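Local coordinates for protein trichosurin (Trichosurus vulpecula, PDB 2RA6) that probably binds and carries small hydrophobic molecules as a milk whey lipocalin, here holding 4-ethylphenol inside its beta barrel, at residues Lys140-Glu144 with Ile157-Ser161. The protein carries 1 engineered substitution. Numbering follows the deposited sequence.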
ATOM      1  N   LYS B 140      13.611  14.777  -6.651  1.00 14.50           N
ATOM      2  CA  LYS B 140      14.220  13.456  -6.525  1.00 14.53           C
ATOM      3  C   LYS B 140      14.660  13.177  -5.090  1.00 15.90           C
ATOM      4  O   LYS B 140      14.487  12.062  -4.591  1.00 15.70           O
ATOM      5  CB  LYS B 140      15.400  13.304  -7.497  1.00 15.56           C
ATOM      6  CG  LYS B 140      14.956  13.300  -8.953  1.00 13.56           C
ATOM      7  CD  LYS B 140      16.026  12.784  -9.912  1.00 18.45           C
ATOM      8  CE  LYS B 140      17.224  13.699  -9.989  1.00 21.12           C
ATOM      9  NZ  LYS B 140      18.161  13.229 -11.053  1.00 19.08           N
ATOM     10  N   LYS B 141      15.203  14.193  -4.425  1.00 15.84           N
ATOM     11  CA  LYS B 141      15.658  14.049  -3.043  1.00 16.46           C
ATOM     12  C   LYS B 141      14.514  13.662  -2.115  1.00 16.41           C
ATOM     13  O   LYS B 141      14.656  12.770  -1.276  1.00 16.52           O
ATOM     14  CB  LYS B 141      16.291  15.354  -2.549  1.00 18.95           C
ATOM     15  CG  LYS B 141      16.806  15.288  -1.115  1.00 21.30           C
ATOM     16  CD  LYS B 141      17.319  16.645  -0.650  1.00 25.58           C
ATOM     17  CE  LYS B 141      17.857  16.576   0.769  1.00 27.02           C
ATOM     18  NZ  LYS B 141      19.041  15.678   0.855  1.00 28.97           N
ATOM     19  N   ARG B 142      13.382  14.340  -2.262  1.00 15.16           N
ATOM     20  CA  ARG B 142      12.219  14.062  -1.424  1.00 16.83           C
ATOM     21  C   ARG B 142      11.702  12.643  -1.673  1.00 16.01           C
ATOM     22  O   ARG B 142      11.399  11.912  -0.731  1.00 15.95           O
ATOM     23  CB  ARG B 142      11.125  15.095  -1.706  1.00 20.12           C
ATOM     24  CG  ARG B 142       9.890  14.971  -0.827  1.00 25.42           C
ATOM     25  CD  ARG B 142       8.890  16.080  -1.142  1.00 29.88           C
ATOM     26  NE  ARG B 142       8.556  16.117  -2.564  1.00 34.18           N
ATOM     27  CZ  ARG B 142       7.690  16.963  -3.114  1.00 35.88           C
ATOM     28  NH1 ARG B 142       7.057  17.857  -2.365  1.00 37.79           N
ATOM     29  NH2 ARG B 142       7.459  16.918  -4.420  1.00 35.28           N
ATOM     30  N   PHE B 143      11.624  12.256  -2.943  1.00 14.94           N
ATOM     31  CA  PHE B 143      11.154  10.925  -3.313  1.00 14.87           C
ATOM     32  C   PHE B 143      12.056   9.864  -2.698  1.00 14.71           C
ATOM     33  O   PHE B 143      11.588   8.899  -2.084  1.00 16.32           O
ATOM     34  CB  PHE B 143      11.174  10.778  -4.837  1.00 14.60           C
ATOM     35  CG  PHE B 143      10.806   9.402  -5.333  1.00 15.53           C
ATOM     36  CD1 PHE B 143       9.475   9.012  -5.445  1.00 15.73           C
ATOM     37  CD2 PHE B 143      11.797   8.514  -5.737  1.00 15.80           C
ATOM     38  CE1 PHE B 143       9.139   7.751  -5.959  1.00 14.48           C
ATOM     39  CE2 PHE B 143      11.478   7.258  -6.249  1.00 14.82           C
ATOM     40  CZ  PHE B 143      10.150   6.876  -6.361  1.00 13.03           C
ATOM     41  N   GLU B 144      13.360  10.046  -2.869  1.00 15.13           N
ATOM     42  CA  GLU B 144      14.342   9.101  -2.349  1.00 16.11           C
ATOM     43  C   GLU B 144      14.357   9.023  -0.825  1.00 16.92           C
ATOM     44  O   GLU B 144      14.449   7.932  -0.261  1.00 17.00           O
ATOM     45  CB  GLU B 144      15.724   9.460  -2.904  1.00 17.35           C
ATOM     46  CG  GLU B 144      15.871   9.029  -4.361  1.00 21.24           C
ATOM     47  CD  GLU B 144      16.969   9.755  -5.106  1.00 23.98           C
ATOM     48  OE1 GLU B 144      17.995  10.095  -4.482  1.00 26.34           O
ATOM     49  OE2 GLU B 144      16.808   9.969  -6.330  1.00 25.17           O
ATOM     50  N   ILE B 157      17.348   2.186  -4.682  1.00 17.06           N
ATOM     51  CA  ILE B 157      16.824   3.285  -5.481  1.00 18.06           C
ATOM     52  C   ILE B 157      17.670   3.355  -6.746  1.00 17.34           C
ATOM     53  O   ILE B 157      18.901   3.347  -6.680  1.00 19.56           O
ATOM     54  CB  ILE B 157      16.947   4.627  -4.734  1.00 18.62           C
ATOM     55  CG1 ILE B 157      16.077   4.609  -3.480  1.00 21.23           C
ATOM     56  CG2 ILE B 157      16.549   5.775  -5.662  1.00 19.67           C
ATOM     57  CD1 ILE B 157      16.332   5.774  -2.539  1.00 25.15           C
ATOM     58  N   LEU B 158      17.013   3.403  -7.897  1.00 15.47           N
ATOM     59  CA  LEU B 158      17.717   3.491  -9.164  1.00 15.84           C
ATOM     60  C   LEU B 158      17.287   4.740  -9.914  1.00 15.59           C
ATOM     61  O   LEU B 158      16.157   4.825 -10.384  1.00 15.74           O
ATOM     62  CB  LEU B 158      17.433   2.263 -10.028  1.00 16.63           C
ATOM     63  CG  LEU B 158      17.877   0.918  -9.448  1.00 18.40           C
ATOM     64  CD1 LEU B 158      17.514  -0.203 -10.414  1.00 18.52           C
ATOM     65  CD2 LEU B 158      19.382   0.945  -9.202  1.00 19.61           C
ATOM     66  N   ASP B 159      18.186   5.714 -10.004  1.00 15.71           N
ATOM     67  CA  ASP B 159      17.903   6.948 -10.729  1.00 16.87           C
ATOM     68  C   ASP B 159      18.306   6.611 -12.159  1.00 18.34           C
ATOM     69  O   ASP B 159      19.496   6.521 -12.459  1.00 19.52           O
ATOM     70  CB  ASP B 159      18.786   8.079 -10.200  1.00 17.32           C
ATOM     71  CG  ASP B 159      18.525   9.402 -10.893  1.00 19.00           C
ATOM     72  OD1 ASP B 159      18.075   9.389 -12.055  1.00 20.33           O
ATOM     73  OD2 ASP B 159      18.788  10.458 -10.278  1.00 20.00           O
ATOM     74  N   ILE B 160      17.338   6.411 -13.044  1.00 18.77           N
ATOM     75  CA  ILE B 160      17.690   6.048 -14.410  1.00 20.46           C
ATOM     76  C   ILE B 160      17.842   7.227 -15.359  1.00 21.33           C
ATOM     77  O   ILE B 160      18.043   7.039 -16.558  1.00 20.20           O
ATOM     78  CB  ILE B 160      16.686   5.060 -15.015  1.00 23.13           C
ATOM     79  CG1 ILE B 160      15.316   5.719 -15.128  1.00 22.48           C
ATOM     80  CG2 ILE B 160      16.630   3.790 -14.170  1.00 24.05           C
ATOM     81  CD1 ILE B 160      14.350   4.947 -16.001  1.00 24.93           C
ATOM     82  N   SER B 161      17.751   8.441 -14.827  1.00 22.22           N
ATOM     83  CA  SER B 161      17.904   9.631 -15.656  1.00 25.33           C
ATOM     84  C   SER B 161      19.353   9.697 -16.121  1.00 28.86           C
ATOM     85  O   SER B 161      19.673  10.372 -17.097  1.00 30.46           O
ATOM     86  CB  SER B 161      17.580  10.892 -14.853  1.00 24.74           C
ATOM     87  OG  SER B 161      18.570  11.123 -13.864  1.00 22.71           O
TER
HETATM   88  O   HOH W   1      19.090  10.629  -7.622  1.00 26.87           O
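K140 and D159 meet through a salt bridge between the lysine NZ and one carboxylate oxygen, OD2. From the helix, CB of K140 points toward the strand, and the K140 side chain packs on V32 of strand 29-35 and L128 of strand 121-130. CD already lies 3.6 Å from OD2 of D159; the bend at chi3 (-67°) then turns CE, equally near that oxygen, so that NZ can reach it. NZ finishes 2.9 Å from D159 OD2, on the syn lone pair, with the two side chains crossing at about a right angle; NZ also hydrogen-bonds N134 OD1, so the ammonium group is gripped by both N134 and D159. Helix 137-148 is the C-terminal helix of the lipocalin fold, lying against the outside of the barrel, and strand 157-159 pairs with strand 29-35; the axes of helix segment 140-144 and strand 157-159 run nearly antiparallel (162°). The other carboxylate oxygen, D159 OD1, closes an Asx turn by accepting S161 N (2.9 Å), and also accepts S161 OG at 2.6 Å, 25° out of the carboxylate plane. An alanine at D159 is likely to leave K140 without its charge partner and the turn at S161 without its acceptor. E144 OE2 lies 4.4 Å from D159 OD2, and one water donates to both oxygens, probably easing their repulsion. Further along, E144 CG rests 3.6 Å from I157 CG2, while I157 CD1 packs beside E144 CB.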